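Local structure of protein involved in catabolism of external DNA (2OO3) at residues A[17-28]-A[77-85]; A[159-169]-A[189-199]. The protein probably methylates N6 of adenine 2030 in 23S ribosomal RNA, taking the methyl group from S-adenosyl-L-methionine. All coordinates share one frame; numbering follows the deposited sequence.

Contact 1 (A[17-28]-A[77-85]). With SO4 (sulfate ion), chain D.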
loop_
_atom_site.group_PDB
_atom_site.type_symbol
_atom_site.label_atom_id
_atom_site.label_comp_id
_atom_site.label_asym_id
_atom_site.label_seq_id
_atom_site.Cartn_x
_atom_site.Cartn_y
_atom_site.Cartn_z
ATOM N N VAL A 17 -1.410 4.133 -7.210
ATOM C CA VAL A 17 -2.735 4.673 -6.964
ATOM C C VAL A 17 -3.587 3.682 -6.167
ATOM O O VAL A 17 -4.128 4.024 -5.086
ATOM C CB VAL A 17 -3.456 5.080 -8.280
ATOM C CG1 VAL A 17 -4.930 5.474 -7.981
ATOM C CG2 VAL A 17 -2.722 6.240 -8.931
ATOM N N ILE A 18 -3.691 2.439 -6.662
ATOM C CA ILE A 18 -4.516 1.481 -5.934
ATOM C C ILE A 18 -3.936 1.117 -4.558
ATOM O O ILE A 18 -4.666 0.992 -3.554
ATOM C CB ILE A 18 -4.901 0.224 -6.752
ATOM C CG1 ILE A 18 -5.784 -0.726 -5.893
ATOM C CG2 ILE A 18 -3.677 -0.543 -7.210
ATOM C CD1 ILE A 18 -7.148 -0.098 -5.379
ATOM N N LYS A 19 -2.626 0.972 -4.483
ATOM C CA LYS A 19 -1.991 0.662 -3.196
ATOM C C LYS A 19 -2.215 1.779 -2.153
ATOM O O LYS A 19 -2.520 1.515 -0.969
ATOM C CB LYS A 19 -0.510 0.323 -3.443
ATOM C CG LYS A 19 0.493 0.894 -2.512
ATOM C CD LYS A 19 1.968 0.596 -2.918
ATOM C CE LYS A 19 2.192 0.464 -4.423
ATOM N NZ LYS A 19 3.644 0.312 -4.738
ATOM N N HIS A 20 -2.075 3.029 -2.576
ATOM C CA HIS A 20 -2.180 4.138 -1.627
ATOM C C HIS A 20 -3.620 4.456 -1.224
ATOM O O HIS A 20 -3.864 4.801 -0.087
ATOM C CB HIS A 20 -1.457 5.373 -2.152
ATOM C CG HIS A 20 0.040 5.216 -2.180
ATOM N ND1 HIS A 20 0.839 5.871 -3.094
ATOM C CD2 HIS A 20 0.884 4.496 -1.391
ATOM C CE1 HIS A 20 2.108 5.572 -2.866
ATOM N NE2 HIS A 20 2.162 4.733 -1.846
ATOM N N ILE A 21 -4.574 4.303 -2.140
ATOM C CA ILE A 21 -5.967 4.477 -1.756
ATOM C C ILE A 21 -6.330 3.390 -0.761
ATOM O O ILE A 21 -7.007 3.681 0.248
ATOM C CB ILE A 21 -6.930 4.406 -2.978
ATOM C CG1 ILE A 21 -6.590 5.551 -3.938
ATOM C CG2 ILE A 21 -8.402 4.464 -2.504
ATOM C CD1 ILE A 21 -7.317 5.467 -5.307
ATOM N N THR A 22 -5.892 2.150 -1.051
ATOM C CA THR A 22 -6.074 1.015 -0.122
ATOM C C THR A 22 -5.529 1.357 1.261
ATOM O O THR A 22 -6.229 1.210 2.257
ATOM C CB THR A 22 -5.434 -0.264 -0.656
ATOM O OG1 THR A 22 -6.118 -0.632 -1.876
ATOM C CG2 THR A 22 -5.587 -1.410 0.345
ATOM N N LEU A 23 -4.283 1.812 1.319
ATOM C CA LEU A 23 -3.699 2.279 2.583
ATOM C C LEU A 23 -4.595 3.323 3.276
ATOM O O LEU A 23 -4.882 3.200 4.459
ATOM C CB LEU A 23 -2.297 2.865 2.318
ATOM C CG LEU A 23 -1.566 3.477 3.519
ATOM C CD1 LEU A 23 -1.404 2.492 4.700
ATOM C CD2 LEU A 23 -0.177 4.020 3.070
ATOM N N THR A 24 -5.053 4.343 2.543
ATOM C CA THR A 24 -5.872 5.388 3.170
ATOM C C THR A 24 -7.153 4.835 3.795
ATOM O O THR A 24 -7.576 5.316 4.856
ATOM C CB THR A 24 -6.181 6.609 2.254
ATOM O OG1 THR A 24 -7.136 6.260 1.241
ATOM C CG2 THR A 24 -4.891 7.200 1.612
ATOM N N ARG A 25 -7.747 3.815 3.167
ATOM C CA ARG A 25 -9.025 3.254 3.656
ATOM C C ARG A 25 -8.733 2.439 4.911
ATOM O O ARG A 25 -9.497 2.484 5.895
ATOM C CB ARG A 25 -9.695 2.386 2.572
ATOM C CG ARG A 25 -10.013 3.174 1.282
ATOM C CD ARG A 25 -11.406 3.827 1.265
ATOM N NE ARG A 25 -11.971 4.262 2.545
ATOM C CZ ARG A 25 -12.052 5.528 2.962
ATOM N NH1 ARG A 25 -11.562 6.528 2.261
ATOM N NH2 ARG A 25 -12.604 5.794 4.116
ATOM N N LEU A 26 -7.585 1.749 4.916
ATOM C CA LEU A 26 -7.192 0.958 6.090
ATOM C C LEU A 26 -6.921 1.872 7.280
ATOM O O LEU A 26 -7.363 1.583 8.386
ATOM C CB LEU A 26 -5.968 0.067 5.786
ATOM C CG LEU A 26 -6.253 -1.025 4.723
ATOM C CD1 LEU A 26 -4.958 -1.733 4.413
ATOM C CD2 LEU A 26 -7.334 -2.043 5.241
ATOM N N LEU A 27 -6.224 2.981 7.035
ATOM C CA LEU A 27 -5.895 3.966 8.079
ATOM C C LEU A 27 -7.146 4.644 8.633
ATOM O O LEU A 27 -7.301 4.764 9.847
ATOM C CB LEU A 27 -4.918 5.015 7.551
ATOM C CG LEU A 27 -3.486 4.481 7.271
ATOM C CD1 LEU A 27 -2.740 5.554 6.516
ATOM C CD2 LEU A 27 -2.731 4.103 8.522
ATOM N N ALA A 28 -8.052 5.025 7.729
ATOM C CA ALA A 28 -9.342 5.608 8.085
ATOM C C ALA A 28 -10.146 4.680 8.980
ATOM O O ALA A 28 -10.819 5.159 9.904
ATOM C CB ALA A 28 -10.152 5.971 6.842
ATOM N N PRO A 77 -15.735 9.663 -6.332
ATOM C CA PRO A 77 -16.540 9.274 -5.178
ATOM C C PRO A 77 -15.822 9.647 -3.888
ATOM O O PRO A 77 -14.582 9.726 -3.857
ATOM C CB PRO A 77 -16.648 7.741 -5.316
ATOM C CG PRO A 77 -16.340 7.455 -6.797
ATOM C CD PRO A 77 -15.341 8.503 -7.160
ATOM N N SER A 78 -16.596 9.911 -2.839
ATOM C CA SER A 78 -16.068 10.352 -1.546
ATOM C C SER A 78 -15.060 9.411 -0.913
ATOM O O SER A 78 -14.299 9.846 -0.059
ATOM C CB SER A 78 -17.227 10.598 -0.549
ATOM O OG SER A 78 -17.811 9.346 -0.195
ATOM N N LEU A 79 -15.046 8.127 -1.295
ATOM C CA LEU A 79 -13.995 7.185 -0.833
ATOM C C LEU A 79 -12.553 7.621 -1.171
ATOM O O LEU A 79 -11.590 7.127 -0.561
ATOM C CB LEU A 79 -14.238 5.756 -1.386
ATOM C CG LEU A 79 -15.428 5.020 -0.739
ATOM C CD1 LEU A 79 -15.618 3.651 -1.383
ATOM C CD2 LEU A 79 -15.195 4.844 0.734
ATOM N N PHE A 80 -12.429 8.525 -2.136
ATOM C CA PHE A 80 -11.150 9.091 -2.589
ATOM C C PHE A 80 -10.683 10.315 -1.820
ATOM O O PHE A 80 -9.549 10.793 -2.021
ATOM C CB PHE A 80 -11.235 9.451 -4.067
ATOM C CG PHE A 80 -11.198 8.239 -5.016
ATOM C CD1 PHE A 80 -10.042 7.944 -5.759
ATOM C CD2 PHE A 80 -12.331 7.420 -5.185
ATOM C CE1 PHE A 80 -10.023 6.860 -6.660
ATOM C CE2 PHE A 80 -12.324 6.312 -6.070
ATOM C CZ PHE A 80 -11.168 6.022 -6.807
ATOM N N LEU A 81 -11.539 10.825 -0.926
ATOM C CA LEU A 81 -11.240 12.085 -0.245
ATOM C C LEU A 81 -9.915 12.110 0.476
ATOM O O LEU A 81 -9.178 13.061 0.323
ATOM C CB LEU A 81 -12.368 12.499 0.734
ATOM C CG LEU A 81 -13.668 12.939 0.059
ATOM C CD1 LEU A 81 -14.783 13.037 1.152
ATOM C CD2 LEU A 81 -13.454 14.257 -0.636
ATOM N N GLU A 82 -9.628 11.101 1.281
ATOM C CA GLU A 82 -8.411 11.166 2.138
ATOM C C GLU A 82 -7.179 11.121 1.246
ATOM O O GLU A 82 -6.217 11.864 1.442
ATOM C CB GLU A 82 -8.384 10.010 3.137
ATOM C CG GLU A 82 -9.440 10.131 4.277
ATOM C CD GLU A 82 -10.822 9.481 3.939
ATOM O OE1 GLU A 82 -11.194 9.296 2.751
ATOM O OE2 GLU A 82 -11.549 9.150 4.901
ATOM N N TYR A 83 -7.244 10.270 0.228
ATOM C CA TYR A 83 -6.148 10.135 -0.733
ATOM C C TYR A 83 -5.857 11.453 -1.436
ATOM O O TYR A 83 -4.723 11.919 -1.458
ATOM C CB TYR A 83 -6.518 9.056 -1.775
ATOM C CG TYR A 83 -5.479 8.802 -2.870
ATOM C CD1 TYR A 83 -4.207 8.275 -2.557
ATOM C CD2 TYR A 83 -5.784 9.035 -4.199
ATOM C CE1 TYR A 83 -3.261 8.024 -3.549
ATOM C CE2 TYR A 83 -4.840 8.792 -5.207
ATOM C CZ TYR A 83 -3.592 8.262 -4.880
ATOM O OH TYR A 83 -2.660 8.011 -5.880
ATOM N N ILE A 84 -6.877 12.023 -2.058
ATOM C CA ILE A 84 -6.756 13.306 -2.719
ATOM C C ILE A 84 -6.264 14.421 -1.799
ATOM O O ILE A 84 -5.471 15.256 -2.217
ATOM C CB ILE A 84 -8.104 13.701 -3.443
ATOM C CG1 ILE A 84 -8.412 12.702 -4.593
ATOM C CG2 ILE A 84 -8.054 15.138 -4.030
ATOM C CD1 ILE A 84 -7.353 12.656 -5.731
ATOM N N SER A 85 -6.770 14.478 -0.569
ATOM C CA SER A 85 -6.413 15.594 0.321
ATOM C C SER A 85 -4.915 15.587 0.595
ATOM O O SER A 85 -4.313 16.646 0.675
ATOM C CB SER A 85 -7.178 15.569 1.648
ATOM O OG SER A 85 -6.685 14.530 2.453
HETATM S S SO4 D . -20.375 9.768 -3.379
HETATM O O1 SO4 D . -21.326 10.474 -4.236
HETATM O O2 SO4 D . -19.133 10.526 -3.415
HETATM O O3 SO4 D . -20.894 9.712 -2.010
HETATM O O4 SO4 D . -20.159 8.405 -3.863
HETATM O O HOH W 1 -8.990 7.936 0.122
#

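Contact 2 (A[159-169]-A[189-199])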
loop_
_atom_site.group_PDB
_atom_site.type_symbol
_atom_site.label_atom_id
_atom_site.label_comp_id
_atom_site.label_asym_id
_atom_site.label_seq_id
_atom_site.Cartn_x
_atom_site.Cartn_y
_atom_site.Cartn_z
ATOM N N LYS A 159 -0.431 -3.711 20.947
ATOM C CA LYS A 159 -1.321 -4.851 20.688
ATOM C C LYS A 159 -2.282 -4.666 19.523
ATOM O O LYS A 159 -3.201 -5.460 19.354
ATOM C CB LYS A 159 -2.114 -5.236 21.955
ATOM C CG LYS A 159 -1.466 -6.343 22.737
ATOM C CD LYS A 159 -0.467 -5.825 23.693
ATOM C CE LYS A 159 -0.326 -6.787 24.882
ATOM N NZ LYS A 159 -0.568 -6.010 26.144
ATOM N N ARG A 160 -2.069 -3.605 18.748
ATOM C CA ARG A 160 -2.897 -3.246 17.606
ATOM C C ARG A 160 -1.882 -2.825 16.573
ATOM O O ARG A 160 -1.038 -1.968 16.863
ATOM C CB ARG A 160 -3.714 -1.993 17.910
ATOM C CG ARG A 160 -4.846 -2.130 18.874
ATOM C CD ARG A 160 -5.753 -0.896 18.743
ATOM N NE ARG A 160 -6.498 -0.904 17.482
ATOM C CZ ARG A 160 -6.786 0.173 16.741
ATOM N NH1 ARG A 160 -6.367 1.395 17.098
ATOM N NH2 ARG A 160 -7.505 0.026 15.630
ATOM N N GLY A 161 -1.972 -3.372 15.365
ATOM C CA GLY A 161 -0.969 -3.061 14.335
ATOM C C GLY A 161 -1.505 -3.091 12.923
ATOM O O GLY A 161 -2.339 -3.941 12.581
ATOM N N LEU A 162 -1.022 -2.143 12.110
ATOM C CA LEU A 162 -1.134 -2.207 10.651
ATOM C C LEU A 162 0.279 -2.406 10.058
ATOM O O LEU A 162 1.204 -1.610 10.290
ATOM C CB LEU A 162 -1.799 -0.943 10.123
ATOM C CG LEU A 162 -1.750 -0.763 8.596
ATOM C CD1 LEU A 162 -2.345 -1.987 7.879
ATOM C CD2 LEU A 162 -2.451 0.549 8.210
ATOM N N ILE A 163 0.462 -3.511 9.339
ATOM C CA ILE A 163 1.760 -3.845 8.772
ATOM C C ILE A 163 1.584 -3.724 7.254
ATOM O O ILE A 163 0.818 -4.468 6.652
ATOM C CB ILE A 163 2.224 -5.261 9.205
ATOM C CG1 ILE A 163 2.335 -5.375 10.756
ATOM C CG2 ILE A 163 3.601 -5.544 8.656
ATOM C CD1 ILE A 163 1.085 -6.005 11.440
ATOM N N PHE A 164 2.254 -2.748 6.670
ATOM C CA PHE A 164 2.081 -2.398 5.261
ATOM C C PHE A 164 3.357 -2.755 4.549
ATOM O O PHE A 164 4.400 -2.168 4.800
ATOM C CB PHE A 164 1.768 -0.887 5.094
ATOM C CG PHE A 164 1.381 -0.488 3.695
ATOM C CD1 PHE A 164 0.107 -0.822 3.165
ATOM C CD2 PHE A 164 2.258 0.244 2.915
ATOM C CE1 PHE A 164 -0.247 -0.435 1.852
ATOM C CE2 PHE A 164 1.915 0.624 1.595
ATOM C CZ PHE A 164 0.666 0.289 1.070
ATOM N N ILE A 165 3.250 -3.751 3.668
ATOM C CA ILE A 165 4.403 -4.369 3.014
ATOM C C ILE A 165 4.409 -4.111 1.521
ATOM O O ILE A 165 3.543 -4.612 0.793
ATOM C CB ILE A 165 4.387 -5.894 3.301
ATOM C CG1 ILE A 165 4.367 -6.118 4.826
ATOM C CG2 ILE A 165 5.609 -6.554 2.679
ATOM C CD1 ILE A 165 3.958 -7.490 5.278
ATOM N N ASP A 166 5.381 -3.320 1.061
ATOM C CA ASP A 166 5.433 -2.915 -0.344
ATOM C C ASP A 166 6.759 -3.305 -1.010
ATOM O O ASP A 166 7.560 -2.444 -1.329
ATOM C CB ASP A 166 5.154 -1.408 -0.444
ATOM C CG ASP A 166 5.016 -0.913 -1.875
ATOM O OD1 ASP A 166 4.764 -1.737 -2.814
ATOM O OD2 ASP A 166 5.173 0.323 -2.045
ATOM N N PRO A 167 6.981 -4.614 -1.259
ATOM C CA PRO A 167 8.274 -5.039 -1.837
ATOM C C PRO A 167 8.425 -4.618 -3.278
ATOM O O PRO A 167 7.412 -4.390 -3.944
ATOM C CB PRO A 167 8.230 -6.585 -1.750
ATOM C CG PRO A 167 7.016 -6.906 -0.867
ATOM C CD PRO A 167 6.073 -5.758 -1.044
ATOM N N SER A 168 9.676 -4.501 -3.748
ATOM C CA SER A 168 9.947 -4.272 -5.177
ATOM C C SER A 168 9.842 -5.533 -6.059
ATOM O O SER A 168 9.570 -5.412 -7.257
ATOM C CB SER A 168 11.326 -3.637 -5.366
ATOM O OG SER A 168 12.365 -4.597 -5.163
ATOM N N TYR A 169 10.048 -6.723 -5.472
ATOM C CA TYR A 169 10.141 -7.981 -6.228
ATOM C C TYR A 169 11.185 -7.904 -7.379
ATOM O O TYR A 169 10.983 -8.511 -8.432
ATOM C CB TYR A 169 8.785 -8.439 -6.787
ATOM C CG TYR A 169 7.727 -8.584 -5.729
ATOM C CD1 TYR A 169 7.546 -9.788 -5.047
ATOM C CD2 TYR A 169 6.966 -7.487 -5.361
ATOM C CE1 TYR A 169 6.591 -9.910 -4.029
ATOM C CE2 TYR A 169 6.004 -7.586 -4.365
ATOM C CZ TYR A 169 5.832 -8.786 -3.698
ATOM O OH TYR A 169 4.862 -8.848 -2.755
ATOM N N PHE A 189 1.536 -12.690 15.987
ATOM C CA PHE A 189 0.599 -11.589 16.139
ATOM C C PHE A 189 -0.548 -11.796 15.155
ATOM O O PHE A 189 -0.622 -11.145 14.122
ATOM C CB PHE A 189 1.347 -10.273 15.887
ATOM C CG PHE A 189 0.530 -9.047 16.152
ATOM C CD1 PHE A 189 -0.291 -8.966 17.277
ATOM C CD2 PHE A 189 0.588 -7.959 15.276
ATOM C CE1 PHE A 189 -1.043 -7.816 17.536
ATOM C CE2 PHE A 189 -0.153 -6.804 15.527
ATOM C CZ PHE A 189 -0.963 -6.736 16.651
ATOM N N SER A 190 -1.458 -12.696 15.497
ATOM C CA SER A 190 -2.448 -13.202 14.545
ATOM C C SER A 190 -3.642 -12.234 14.353
ATOM O O SER A 190 -4.501 -12.455 13.501
ATOM C CB SER A 190 -2.920 -14.588 15.012
ATOM O OG SER A 190 -3.691 -14.445 16.204
ATOM N N THR A 191 -3.709 -11.187 15.177
ATOM C CA THR A 191 -4.776 -10.193 15.110
ATOM C C THR A 191 -4.341 -8.906 14.405
ATOM O O THR A 191 -5.157 -7.988 14.237
ATOM C CB THR A 191 -5.341 -9.831 16.501
ATOM O OG1 THR A 191 -4.302 -9.268 17.310
ATOM C CG2 THR A 191 -5.966 -11.081 17.205
ATOM N N GLY A 192 -3.076 -8.847 13.977
ATOM C CA GLY A 192 -2.579 -7.691 13.231
ATOM C C GLY A 192 -3.235 -7.601 11.860
ATOM O O GLY A 192 -3.699 -8.610 11.310
ATOM N N LEU A 193 -3.297 -6.395 11.320
ATOM C CA LEU A 193 -3.836 -6.171 9.969
ATOM C C LEU A 193 -2.618 -6.142 9.055
ATOM O O LEU A 193 -1.780 -5.242 9.186
ATOM C CB LEU A 193 -4.610 -4.849 9.911
ATOM C CG LEU A 193 -5.625 -4.703 8.754
ATOM C CD1 LEU A 193 -6.434 -3.428 8.898
ATOM C CD2 LEU A 193 -4.960 -4.746 7.394
ATOM N N TYR A 194 -2.472 -7.169 8.219
ATOM C CA TYR A 194 -1.356 -7.283 7.273
ATOM C C TYR A 194 -1.826 -6.920 5.848
ATOM O O TYR A 194 -2.845 -7.421 5.383
ATOM C CB TYR A 194 -0.787 -8.719 7.285
ATOM C CG TYR A 194 -0.219 -9.121 8.648
ATOM C CD1 TYR A 194 1.135 -8.938 8.948
ATOM C CD2 TYR A 194 -1.041 -9.662 9.649
ATOM C CE1 TYR A 194 1.659 -9.295 10.200
ATOM C CE2 TYR A 194 -0.504 -10.027 10.928
ATOM C CZ TYR A 194 0.837 -9.832 11.177
ATOM O OH TYR A 194 1.366 -10.175 12.417
ATOM N N CYS A 195 -1.101 -6.031 5.182
ATOM C CA CYS A 195 -1.436 -5.637 3.829
ATOM C C CYS A 195 -0.176 -5.724 2.974
ATOM O O CYS A 195 0.771 -4.962 3.163
ATOM C CB CYS A 195 -1.956 -4.206 3.808
ATOM S SG CYS A 195 -2.437 -3.657 2.175
ATOM N N VAL A 196 -0.160 -6.643 2.019
ATOM C CA VAL A 196 1.022 -6.780 1.148
ATOM C C VAL A 196 0.616 -6.533 -0.314
ATOM O O VAL A 196 -0.379 -7.098 -0.795
ATOM C CB VAL A 196 1.723 -8.153 1.339
ATOM C CG1 VAL A 196 0.768 -9.311 1.077
ATOM C CG2 VAL A 196 3.015 -8.284 0.474
ATOM N N TRP A 197 1.364 -5.646 -0.971
ATOM C CA TRP A 197 1.207 -5.351 -2.389
ATOM C C TRP A 197 2.017 -6.382 -3.184
ATOM O O TRP A 197 3.142 -6.758 -2.777
ATOM C CB TRP A 197 1.737 -3.924 -2.685
ATOM C CG TRP A 197 1.650 -3.577 -4.157
ATOM C CD1 TRP A 197 0.526 -3.142 -4.850
ATOM C CD2 TRP A 197 2.692 -3.736 -5.126
ATOM N NE1 TRP A 197 0.835 -3.006 -6.189
ATOM C CE2 TRP A 197 2.156 -3.354 -6.383
ATOM C CE3 TRP A 197 4.021 -4.194 -5.058
ATOM C CZ2 TRP A 197 2.906 -3.411 -7.560
ATOM C CZ3 TRP A 197 4.784 -4.208 -6.219
ATOM C CH2 TRP A 197 4.228 -3.803 -7.457
ATOM N N TYR A 198 1.506 -6.772 -4.359
ATOM C CA TYR A 198 2.262 -7.639 -5.269
ATOM C C TYR A 198 1.960 -7.275 -6.722
ATOM O O TYR A 198 0.853 -6.780 -7.020
ATOM C CB TYR A 198 1.917 -9.109 -4.999
ATOM C CG TYR A 198 0.459 -9.456 -5.211
ATOM C CD1 TYR A 198 -0.004 -9.883 -6.453
ATOM C CD2 TYR A 198 -0.464 -9.373 -4.152
ATOM C CE1 TYR A 198 -1.361 -10.218 -6.649
ATOM C CE2 TYR A 198 -1.787 -9.706 -4.327
ATOM C CZ TYR A 198 -2.234 -10.121 -5.575
ATOM O OH TYR A 198 -3.558 -10.438 -5.725
ATOM N N PRO A 199 2.937 -7.484 -7.628
ATOM C CA PRO A 199 2.710 -7.251 -9.038
ATOM C C PRO A 199 2.217 -8.487 -9.768
ATOM O O PRO A 199 2.324 -9.607 -9.264
ATOM C CB PRO A 199 4.119 -6.907 -9.561
ATOM C CG PRO A 199 5.048 -7.698 -8.689
ATOM C CD PRO A 199 4.335 -7.886 -7.357
HETATM O O HOH W 2 -4.597 -6.632 17.359
HETATM O O HOH W 3 -4.409 -5.046 14.959
#

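Contact 1 (A[17-28]-A[77-85])
Arg25 NH1 reaches Glu82 OE1 at 2.8 Å, the salt bridge joining helix 17-28 to segment 77-85. The carboxylate oxygen lies in the guanidinium plane, yet NH1 meets it from above the carboxylate plane, the two planes being 62° apart. The same NH1 also makes a weak bond to the backbone O of Leu79, 2.9 Å away, while CD2 of Leu79 lies over one guanidinium face. Bends at chi2 and chi3 steer the arginine outward from the helix, across to Leu79 and Glu82, and its NE is paired with Glu252 of helix 249-263. Beside it, a water links the Thr24 hydroxyl to the backbone of segment 77-85: it donates to Thr24 OG1 (2.7 Å) and to Leu79 O, and accepts from Tyr83 N. Thr24 OG1 donates to Ile21 O of its own helix, which fixes the rotation of the hydroxyl.

Helical segments 17-28 and 81-85 are steeply inclined, 115° between their directions and 9.0 Å between their axes at closest approach, with Tyr83 as a knob in the hole formed by Val17, His20, Ile21 and Thr24. Ile21 CG1 sits over one face of the tyrosine ring, a CH-pi contact 3.6 Å from its centroid, and Thr24 CG2 is at the ring edge. CG of Tyr83 stands anti to the backbone N (chi1 179°), which carries the ring across helix 17-28 until its OH lies 3.5 Å from Val17 CG2. That hydroxyl is hydrogen-bonded to Tyr99, as is ND1 of His20, a residue predicted to bind S-adenosyl-L-methionine, whose CB touches Tyr83 CE1 at 3.5 Å. Ile21 CD1 also meets Phe80 CE1, 3.3 Å away. Ser78 N donates to O2 of a sulfate ion, probably from the crystallisation liquor.

Contact 2 (A[159-169]-A[189-199])
A parallel beta-alpha-beta unit at the middle of a Rossmann-like methyltransferase sheet pairs strand 161-165 with strand 193-199, helix 174-188 forming the crossover. Five backbone bonds join them, from Leu193 N to Gly161 O at one end to Trp197 N to Ile165 O (3.0 Å) at the other. On one face Leu162 CD1 packs on Leu193 CD2, and Cys195 SG approaches the Phe164 ring obliquely, 3.9 Å from CE1. On the other, Ile163 CD1 lies over a face of the Tyr194 ring, 3.6 Å from CE1, and Ile165 CG2 meets Val196 CG2. Tyr194 OH donates to Phe189 O (2.8 Å), which holds that ring in place. The Phe189 ring turns its edge to Gly161 N and Lys159 O.

Past the strand end, Tyr169 folds back over the partner strand. Its OH donates to Trp197 O at 2.7 Å, while Pro199 CD and Pro167 CB lie over opposite ring faces, so the ring is held flat between two prolines. Asp166, the predicted proton acceptor, has OD1 3.4 Å from Trp197 CE3, its carboxylate nearly perpendicular to the indole (83°); Lys19 forms a salt bridge with that oxygen. The Tyr169 hydroxyl bond and the CH-pi contact with Pro199 tie the segment just after Asp166 to the neighbouring strand, which probably helps to fix the course of the chain beside the predicted proton acceptor.

How the contacts relate
From the N terminus, helix 14-30 comes first, and contact 1 closes a loop of 48 residues when segment 77-85 returns to it. Only later does contact 2 open, closing a shorter loop of 19 residues, mostly helix 174-188; the two are in series, neither nested nor crossed. Their centres are 16 Å apart, yet helix 14-30 also packs on the strands of contact 2, with Leu27 CD2 3.6 Å from Leu162 CD2 and Lys19 packed on Phe164 and Trp197. Helix 14-30 therefore connects helix 81-90 to the central strands beside the predicted active site.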